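Local coordinates for protein TqaA (Penicillium aethiopicum, PDB 5EJD) that probably carries peptide intermediates on a covalently attached 4'-phosphopantetheine arm, as the T3 carrier domain of a fungal nonribosomal peptide synthetase, at residues 18-23 / 31-36; 11-16 / 66-71. All blocks are in the same frame, centred on the assembly; numbering follows the deposited sequence.

Contacts 1 and 2 both draw on helix 7-20, and their centres lie about 9 Å apart. Contact 2 (11-16 / 66-71) is in the core of the small helical domain, and contact 1 (18-23 / 31-36) is nearer the surface and the prosthetic group. Their second segments are joined by probable backbone hydrogen bonds, Phe33 N to Pro66 O (2.9 Å) and Leu68 N to Asp31 O (2.9 Å), while the rings of Trp16 and Phe33 meet edge-to-face. The side chain of Phe33 is about 8 Å from that of Ser40, which bears the 4'-phosphopantetheine, and that of Pro66 is about 12 Å from it.

Contact 1 (18-23 / 31-36); sequences TVLDIP and DNFFFR
Leu20 and Arg36 mark the closest approach of the two backbones, with their CA atoms 7.7 Å apart and no hydrogen bond running between the segments. Asp21, with positive phi, is the first residue to depart from helical geometry, and Ile22 and Pro23 continue extended. Opposite them, 31-36 is a loop that coils briefly. Its turn is an Asx motif: Asn32 OD1 accepts from Phe35 N at 3.0 Å in a fairly straight bond (164°), the donor lying above the carbonyl plane, and a weak bond from Phe34 N adds to it. This segment belongs to the DNFF...GGHS signature of carrier domains, which leads to the phosphopantetheine-bearing Ser40.

The two methyls of Leu20 divide the work. Leu20 CD1 rests on Arg36 CB at 4.0 Å, while its CD2 lies against the far end of the Phe33 ring, 4.2 Å from CE2. Val19 meets the same ring differently, bringing CG1 to its edge near CZ at 4.4 Å. Arg36 is bent at two successive bonds (chi2 -60°, chi3 -59°), which fold its guanidinium back beside Ile22, whose CD1 lies over one face with NH1 at 3.8 Å. Asp31 comes to the edge of that guanidinium, in its plane, and the salt bridge from Arg36 NH2 to Asp31 OD2 measures 2.8 Å, although its hydrogen-bond geometry is weak. Thr26 OG1 is hydrogen-bonded to NH1, so both terminal nitrogens have a partner.

Val19 also packs on Asp42, Lys45 and Leu49 of helix 40-52, and Phe33 on Asp42, so the contact joins the end of helix 7-20 and the loop that follows to helix 40-52.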
ATOM      1  N   THR B  18     -20.386   2.830   8.604  1.00 35.01           N
ATOM      2  CA  THR B  18     -19.604   3.731   7.773  1.00 38.08           C
ATOM      3  C   THR B  18     -18.576   2.945   6.951  1.00 38.60           C
ATOM      4  O   THR B  18     -18.411   3.189   5.774  1.00 39.11           O
ATOM      5  CB  THR B  18     -18.812   4.700   8.683  1.00 37.74           C
ATOM      6  OG1 THR B  18     -19.683   5.344   9.612  1.00 36.71           O
ATOM      7  CG2 THR B  18     -18.045   5.734   7.914  1.00 36.64           C
ATOM      8  N   VAL B  19     -17.930   1.979   7.575  1.00 34.80           N
ATOM      9  CA  VAL B  19     -16.805   1.315   6.950  1.00 37.01           C
ATOM     10  C   VAL B  19     -17.279   0.338   5.885  1.00 33.84           C
ATOM     11  O   VAL B  19     -16.617   0.132   4.900  1.00 36.11           O
ATOM     12  CB  VAL B  19     -15.957   0.634   8.052  1.00 38.85           C
ATOM     13  CG1 VAL B  19     -15.221  -0.584   7.570  1.00 39.21           C
ATOM     14  CG2 VAL B  19     -14.967   1.638   8.632  1.00 41.28           C
ATOM     15  N   LEU B  20     -18.357  -0.361   6.162  1.00 34.60           N
ATOM     16  CA  LEU B  20     -18.913  -1.315   5.221  1.00 35.57           C
ATOM     17  C   LEU B  20     -19.942  -0.665   4.282  1.00 35.02           C
ATOM     18  O   LEU B  20     -20.367  -1.305   3.344  1.00 32.21           O
ATOM     19  CB  LEU B  20     -19.560  -2.495   5.970  1.00 35.64           C
ATOM     20  CG  LEU B  20     -18.631  -3.224   6.936  1.00 39.27           C
ATOM     21  CD1 LEU B  20     -19.429  -4.221   7.757  1.00 40.50           C
ATOM     22  CD2 LEU B  20     -17.491  -3.936   6.236  1.00 40.30           C
ATOM     23  N   ASP B  21     -20.314   0.597   4.504  1.00 35.62           N
ATOM     24  CA  ASP B  21     -21.298   1.302   3.651  1.00 39.33           C
ATOM     25  C   ASP B  21     -22.624   0.549   3.603  1.00 38.60           C
ATOM     26  O   ASP B  21     -23.206   0.333   2.552  1.00 38.73           O
ATOM     27  CB  ASP B  21     -20.738   1.502   2.246  1.00 43.17           C
ATOM     28  CG  ASP B  21     -19.963   2.813   2.103  1.00 52.60           C
ATOM     29  OD1 ASP B  21     -20.523   3.850   2.541  1.00 58.97           O
ATOM     30  OD2 ASP B  21     -18.786   2.815   1.596  1.00 60.78           O
ATOM     31  N   ILE B  22     -23.061   0.116   4.770  1.00 39.91           N
ATOM     32  CA  ILE B  22     -24.326  -0.549   4.938  1.00 40.87           C
ATOM     33  C   ILE B  22     -25.140   0.262   5.944  1.00 42.94           C
ATOM     34  O   ILE B  22     -24.574   0.988   6.742  1.00 38.79           O
ATOM     35  CB  ILE B  22     -24.202  -2.031   5.316  1.00 40.65           C
ATOM     36  CG1 ILE B  22     -23.227  -2.290   6.443  1.00 44.80           C
ATOM     37  CG2 ILE B  22     -23.708  -2.830   4.118  1.00 46.98           C
ATOM     38  CD1 ILE B  22     -23.855  -2.603   7.757  1.00 46.14           C
ATOM     39  N   PRO B  23     -26.483   0.184   5.857  1.00 45.34           N
ATOM     40  CA  PRO B  23     -27.288   1.082   6.705  1.00 42.97           C
ATOM     41  C   PRO B  23     -27.361   0.576   8.137  1.00 40.01           C
ATOM     42  O   PRO B  23     -27.424  -0.640   8.390  1.00 34.46           O
ATOM     43  CB  PRO B  23     -28.666   1.122   6.015  1.00 40.64           C
ATOM     44  CG  PRO B  23     -28.688  -0.044   5.102  1.00 44.37           C
ATOM     45  CD  PRO B  23     -27.286  -0.509   4.829  1.00 42.46           C
ATOM     46  N   ASP B  31     -24.229  -9.897  14.368  1.00 34.04           N
ATOM     47  CA  ASP B  31     -23.580  -9.794  13.071  1.00 35.28           C
ATOM     48  C   ASP B  31     -22.053 -10.020  13.118  1.00 35.32           C
ATOM     49  O   ASP B  31     -21.351  -9.602  14.041  1.00 30.19           O
ATOM     50  CB  ASP B  31     -23.838  -8.444  12.428  1.00 38.32           C
ATOM     51  CG  ASP B  31     -25.140  -8.390  11.669  1.00 43.24           C
ATOM     52  OD1 ASP B  31     -25.605  -9.433  11.175  1.00 49.33           O
ATOM     53  OD2 ASP B  31     -25.691  -7.270  11.521  1.00 50.30           O
ATOM     54  N   ASN B  32     -21.589 -10.722  12.094  1.00 32.31           N
ATOM     55  CA  ASN B  32     -20.200 -11.043  11.905  1.00 29.28           C
ATOM     56  C   ASN B  32     -19.585 -10.097  10.864  1.00 27.76           C
ATOM     57  O   ASN B  32     -20.049 -10.015   9.721  1.00 27.52           O
ATOM     58  CB  ASN B  32     -20.111 -12.496  11.440  1.00 28.95           C
ATOM     59  CG  ASN B  32     -18.704 -12.930  11.190  1.00 32.10           C
ATOM     60  OD1 ASN B  32     -17.982 -12.331  10.366  1.00 36.66           O
ATOM     61  ND2 ASN B  32     -18.257 -13.915  11.938  1.00 30.28           N
ATOM     62  N   PHE B  33     -18.508  -9.434  11.250  1.00 26.72           N
ATOM     63  CA  PHE B  33     -17.859  -8.444  10.400  1.00 27.94           C
ATOM     64  C   PHE B  33     -17.534  -8.962   8.993  1.00 29.02           C
ATOM     65  O   PHE B  33     -17.749  -8.276   8.008  1.00 28.49           O
ATOM     66  CB  PHE B  33     -16.572  -7.962  11.084  1.00 28.47           C
ATOM     67  CG  PHE B  33     -15.903  -6.772  10.404  1.00 26.60           C
ATOM     68  CD1 PHE B  33     -14.762  -6.958   9.649  1.00 27.08           C
ATOM     69  CD2 PHE B  33     -16.365  -5.506  10.593  1.00 26.04           C
ATOM     70  CE1 PHE B  33     -14.127  -5.908   9.044  1.00 26.82           C
ATOM     71  CE2 PHE B  33     -15.740  -4.432   9.988  1.00 28.59           C
ATOM     72  CZ  PHE B  33     -14.614  -4.636   9.206  1.00 27.67           C
ATOM     73  N   PHE B  34     -16.998 -10.167   8.911  1.00 30.20           N
ATOM     74  CA  PHE B  34     -16.575 -10.736   7.635  1.00 33.21           C
ATOM     75  C   PHE B  34     -17.764 -11.235   6.813  1.00 36.83           C
ATOM     76  O   PHE B  34     -17.813 -11.005   5.604  1.00 34.86           O
ATOM     77  CB  PHE B  34     -15.529 -11.837   7.864  1.00 31.81           C
ATOM     78  CG  PHE B  34     -14.295 -11.321   8.565  1.00 31.55           C
ATOM     79  CD1 PHE B  34     -13.294 -10.696   7.847  1.00 32.85           C
ATOM     80  CD2 PHE B  34     -14.165 -11.398   9.923  1.00 31.59           C
ATOM     81  CE1 PHE B  34     -12.163 -10.204   8.473  1.00 33.83           C
ATOM     82  CE2 PHE B  34     -13.020 -10.906  10.558  1.00 34.72           C
ATOM     83  CZ  PHE B  34     -12.014 -10.312   9.835  1.00 32.43           C
ATOM     84  N   PHE B  35     -18.765 -11.817   7.466  1.00 36.29           N
ATOM     85  CA  PHE B  35     -19.959 -12.193   6.755  1.00 38.25           C
ATOM     86  C   PHE B  35     -20.701 -10.984   6.166  1.00 37.32           C
ATOM     87  O   PHE B  35     -21.332 -11.135   5.126  1.00 37.15           O
ATOM     88  CB  PHE B  35     -20.858 -13.023   7.635  1.00 43.48           C
ATOM     89  CG  PHE B  35     -22.056 -13.620   6.916  1.00 50.39           C
ATOM     90  CD1 PHE B  35     -21.908 -14.761   6.114  1.00 49.56           C
ATOM     91  CD2 PHE B  35     -23.361 -13.061   7.077  1.00 51.08           C
ATOM     92  CE1 PHE B  35     -23.015 -15.313   5.485  1.00 52.86           C
ATOM     93  CE2 PHE B  35     -24.472 -13.619   6.437  1.00 47.06           C
ATOM     94  CZ  PHE B  35     -24.299 -14.741   5.646  1.00 50.05           C
ATOM     95  N   ARG B  36     -20.644  -9.807   6.803  1.00 32.28           N
ATOM     96  CA  ARG B  36     -21.249  -8.631   6.215  1.00 32.91           C
ATOM     97  C   ARG B  36     -20.372  -7.983   5.129  1.00 37.26           C
ATOM     98  O   ARG B  36     -20.735  -6.939   4.604  1.00 38.17           O
ATOM     99  CB  ARG B  36     -21.615  -7.592   7.275  1.00 33.58           C
ATOM    100  CG  ARG B  36     -22.657  -8.022   8.330  1.00 38.25           C
ATOM    101  CD  ARG B  36     -24.009  -8.422   7.754  1.00 38.38           C
ATOM    102  NE  ARG B  36     -24.650  -7.360   6.988  1.00 38.41           N
ATOM    103  CZ  ARG B  36     -25.492  -6.466   7.497  1.00 41.88           C
ATOM    104  NH1 ARG B  36     -25.991  -5.519   6.709  1.00 42.61           N
ATOM    105  NH2 ARG B  36     -25.812  -6.490   8.784  1.00 37.33           N
TER

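Contact 2 (11-16 / 66-71); sequences ELANIW and PVLSEL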
ATOM      1  N   GLU B  11     -21.883   2.291  19.341  1.00 36.38           N
ATOM      2  CA  GLU B  11     -20.833   3.074  18.703  1.00 40.60           C
ATOM      3  C   GLU B  11     -20.156   2.195  17.642  1.00 37.94           C
ATOM      4  O   GLU B  11     -19.858   2.646  16.545  1.00 32.79           O
ATOM      5  CB  GLU B  11     -19.804   3.753  19.658  1.00 46.54           C
ATOM      6  CG  GLU B  11     -19.809   5.284  19.526  1.00 57.77           C
ATOM      7  CD  GLU B  11     -19.608   5.918  18.121  1.00 66.54           C
ATOM      8  OE1 GLU B  11     -19.176   5.330  17.089  1.00 60.09           O
ATOM      9  OE2 GLU B  11     -19.889   7.127  18.071  1.00 74.60           O
ATOM     10  N   LEU B  12     -19.962   0.932  17.973  1.00 33.75           N
ATOM     11  CA  LEU B  12     -19.363  -0.012  17.047  1.00 35.27           C
ATOM     12  C   LEU B  12     -20.205  -0.277  15.792  1.00 33.24           C
ATOM     13  O   LEU B  12     -19.675  -0.389  14.695  1.00 33.61           O
ATOM     14  CB  LEU B  12     -19.116  -1.309  17.788  1.00 37.68           C
ATOM     15  CG  LEU B  12     -18.177  -2.265  17.132  1.00 44.59           C
ATOM     16  CD1 LEU B  12     -16.817  -1.608  16.905  1.00 43.59           C
ATOM     17  CD2 LEU B  12     -18.067  -3.497  18.040  1.00 45.31           C
ATOM     18  N   ALA B  13     -21.514  -0.304  15.953  1.00 30.85           N
ATOM     19  CA  ALA B  13     -22.390  -0.497  14.840  1.00 30.71           C
ATOM     20  C   ALA B  13     -22.319   0.668  13.876  1.00 32.43           C
ATOM     21  O   ALA B  13     -22.378   0.503  12.658  1.00 28.90           O
ATOM     22  CB  ALA B  13     -23.820  -0.665  15.331  1.00 32.95           C
ATOM     23  N   ASN B  14     -22.258   1.868  14.421  1.00 31.94           N
ATOM     24  CA  ASN B  14     -22.081   3.023  13.599  1.00 35.95           C
ATOM     25  C   ASN B  14     -20.783   2.964  12.809  1.00 32.84           C
ATOM     26  O   ASN B  14     -20.708   3.397  11.665  1.00 32.91           O
ATOM     27  CB  ASN B  14     -22.166   4.247  14.460  1.00 40.34           C
ATOM     28  CG  ASN B  14     -22.185   5.524  13.656  1.00 52.54           C
ATOM     29  OD1 ASN B  14     -22.886   5.633  12.644  1.00 57.01           O
ATOM     30  ND2 ASN B  14     -21.398   6.499  14.086  1.00 58.76           N
ATOM     31  N   ILE B  15     -19.746   2.484  13.445  1.00 31.55           N
ATOM     32  CA  ILE B  15     -18.469   2.345  12.776  1.00 32.54           C
ATOM     33  C   ILE B  15     -18.577   1.321  11.628  1.00 31.72           C
ATOM     34  O   ILE B  15     -18.082   1.566  10.530  1.00 29.26           O
ATOM     35  CB  ILE B  15     -17.391   1.917  13.782  1.00 30.91           C
ATOM     36  CG1 ILE B  15     -17.031   3.112  14.654  1.00 29.01           C
ATOM     37  CG2 ILE B  15     -16.151   1.391  13.077  1.00 31.60           C
ATOM     38  CD1 ILE B  15     -16.210   2.724  15.847  1.00 31.61           C
ATOM     39  N   TRP B  16     -19.205   0.185  11.891  1.00 29.27           N
ATOM     40  CA  TRP B  16     -19.357  -0.815  10.843  1.00 28.97           C
ATOM     41  C   TRP B  16     -20.183  -0.263   9.702  1.00 31.77           C
ATOM     42  O   TRP B  16     -19.921  -0.534   8.539  1.00 35.02           O
ATOM     43  CB  TRP B  16     -20.045  -2.040  11.401  1.00 28.33           C
ATOM     44  CG  TRP B  16     -19.189  -2.894  12.245  1.00 26.43           C
ATOM     45  CD1 TRP B  16     -18.095  -2.529  12.942  1.00 26.06           C
ATOM     46  CD2 TRP B  16     -19.409  -4.273  12.541  1.00 26.63           C
ATOM     47  NE1 TRP B  16     -17.605  -3.604  13.663  1.00 28.12           N
ATOM     48  CE2 TRP B  16     -18.397  -4.687  13.416  1.00 25.68           C
ATOM     49  CE3 TRP B  16     -20.340  -5.208  12.101  1.00 29.22           C
ATOM     50  CZ2 TRP B  16     -18.294  -5.973  13.864  1.00 27.51           C
ATOM     51  CZ3 TRP B  16     -20.249  -6.502  12.567  1.00 28.48           C
ATOM     52  CH2 TRP B  16     -19.241  -6.871  13.442  1.00 29.24           C
ATOM     53  N   PRO B  66     -15.010 -11.709  15.785  1.00 32.70           N
ATOM     54  CA  PRO B  66     -15.686 -11.188  14.589  1.00 35.60           C
ATOM     55  C   PRO B  66     -17.140 -10.763  14.807  1.00 32.80           C
ATOM     56  O   PRO B  66     -17.691 -10.052  13.967  1.00 29.94           O
ATOM     57  CB  PRO B  66     -15.629 -12.371  13.620  1.00 20.00           C
ATOM     58  CG  PRO B  66     -15.582 -13.572  14.502  1.00 20.00           C
ATOM     59  CD  PRO B  66     -14.784 -13.162  15.707  1.00 20.00           C
ATOM     60  N   VAL B  67     -17.750 -11.192  15.907  1.00 31.66           N
ATOM     61  CA  VAL B  67     -19.149 -10.886  16.164  1.00 31.81           C
ATOM     62  C   VAL B  67     -19.231  -9.586  16.932  1.00 31.23           C
ATOM     63  O   VAL B  67     -18.472  -9.371  17.894  1.00 32.02           O
ATOM     64  CB  VAL B  67     -19.835 -12.040  16.931  1.00 34.28           C
ATOM     65  CG1 VAL B  67     -21.206 -11.618  17.442  1.00 35.35           C
ATOM     66  CG2 VAL B  67     -19.979 -13.249  16.028  1.00 30.88           C
ATOM     67  N   LEU B  68     -20.170  -8.725  16.552  1.00 31.41           N
ATOM     68  CA  LEU B  68     -20.202  -7.363  17.092  1.00 31.67           C
ATOM     69  C   LEU B  68     -20.233  -7.311  18.609  1.00 34.55           C
ATOM     70  O   LEU B  68     -19.423  -6.614  19.223  1.00 39.20           O
ATOM     71  CB  LEU B  68     -21.368  -6.588  16.536  1.00 31.81           C
ATOM     72  CG  LEU B  68     -21.296  -5.067  16.691  1.00 33.42           C
ATOM     73  CD1 LEU B  68     -22.100  -4.407  15.598  1.00 34.82           C
ATOM     74  CD2 LEU B  68     -21.825  -4.594  18.018  1.00 37.50           C
ATOM     75  N   SER B  69     -21.157  -8.035  19.217  1.00 36.79           N
ATOM     76  CA  SER B  69     -21.309  -8.004  20.664  1.00 39.77           C
ATOM     77  C   SER B  69     -20.033  -8.447  21.357  1.00 40.96           C
ATOM     78  O   SER B  69     -19.674  -7.869  22.377  1.00 49.22           O
ATOM     79  CB  SER B  69     -22.498  -8.876  21.116  1.00 41.87           C
ATOM     80  OG  SER B  69     -22.298 -10.228  20.759  1.00 42.61           O
ATOM     81  N   GLU B  70     -19.370  -9.477  20.834  1.00 40.82           N
ATOM     82  CA  GLU B  70     -18.098  -9.945  21.404  1.00 41.10           C
ATOM     83  C   GLU B  70     -16.961  -8.956  21.253  1.00 40.39           C
ATOM     84  O   GLU B  70     -16.180  -8.759  22.170  1.00 38.63           O
ATOM     85  CB  GLU B  70     -17.684 -11.229  20.784  1.00 48.29           C
ATOM     86  CG  GLU B  70     -18.497 -12.456  21.155  1.00 62.44           C
ATOM     87  CD  GLU B  70     -17.720 -13.687  20.551  1.00 83.88           C
ATOM     88  OE1 GLU B  70     -17.253 -13.658  19.364  1.00 98.17           O
ATOM     89  OE2 GLU B  70     -17.417 -14.674  21.246  1.00 94.87           O
ATOM     90  N   LEU B  71     -16.921  -8.264  20.124  1.00 39.98           N
ATOM     91  CA  LEU B  71     -15.916  -7.248  19.920  1.00 37.74           C
ATOM     92  C   LEU B  71     -16.136  -6.054  20.845  1.00 39.71           C
ATOM     93  O   LEU B  71     -15.177  -5.426  21.308  1.00 38.13           O
ATOM     94  CB  LEU B  71     -15.887  -6.784  18.445  1.00 35.49           C
ATOM     95  CG  LEU B  71     -14.898  -5.676  18.062  1.00 32.20           C
ATOM     96  CD1 LEU B  71     -13.462  -6.087  18.336  1.00 31.58           C
ATOM     97  CD2 LEU B  71     -15.062  -5.317  16.616  1.00 32.51           C
TER
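Leu68 lies across one face of the Trp16 indole, the two side chains sliding past each other in opposite directions. Its CD1 sits 4.0 Å from the centroid of the six-membered ring of Trp16 and only 10° off the ring normal, a CH-pi contact. Its CB meets the same face farther out, 3.8 Å from Trp16 CH2. With CG anti to the backbone N (chi1 -163°), Leu68 extends its branch toward helix 7-20, where CD1 also reaches Ala13 CB at 4.1 Å.

The rim of the indole is engaged as well. Pro66 O lies near the ring plane, 3.6 Å from Trp16 CH2, and Leu71 CD2 comes to the edge where the two rings join, 4.3 Å from both Trp16 NE1 and CZ2. The backbone also approaches here, with Leu68 N 3.7 Å from Trp16 CH2.

In the four-helix bundle of a peptidyl carrier domain, these side chains form the seam between the long first helix, 7-20, and the short last one, 68-74, which starts just after Val67 at the N-cap position. An alanine in place of Trp16 would remove the flat surface under Leu68 and would probably open a gap in this seam, leaving Leu68 without its aromatic partner.

One turn earlier on helix 7-20, Leu12 packs chiefly through CD2, which touches both Leu68 and Leu71. Leu12 CD2 is 3.8 Å from Leu68 CG and equally close to Leu71 CD2, the Leu12 and Leu71 side chains crossing at about a right angle. The same methyl of Leu12 packs against the backbone, 3.6 Å from Leu68 O. Leu71 continues onto Asp61 and Ile62 of helix 59-64, while Leu12 also touches Phe57.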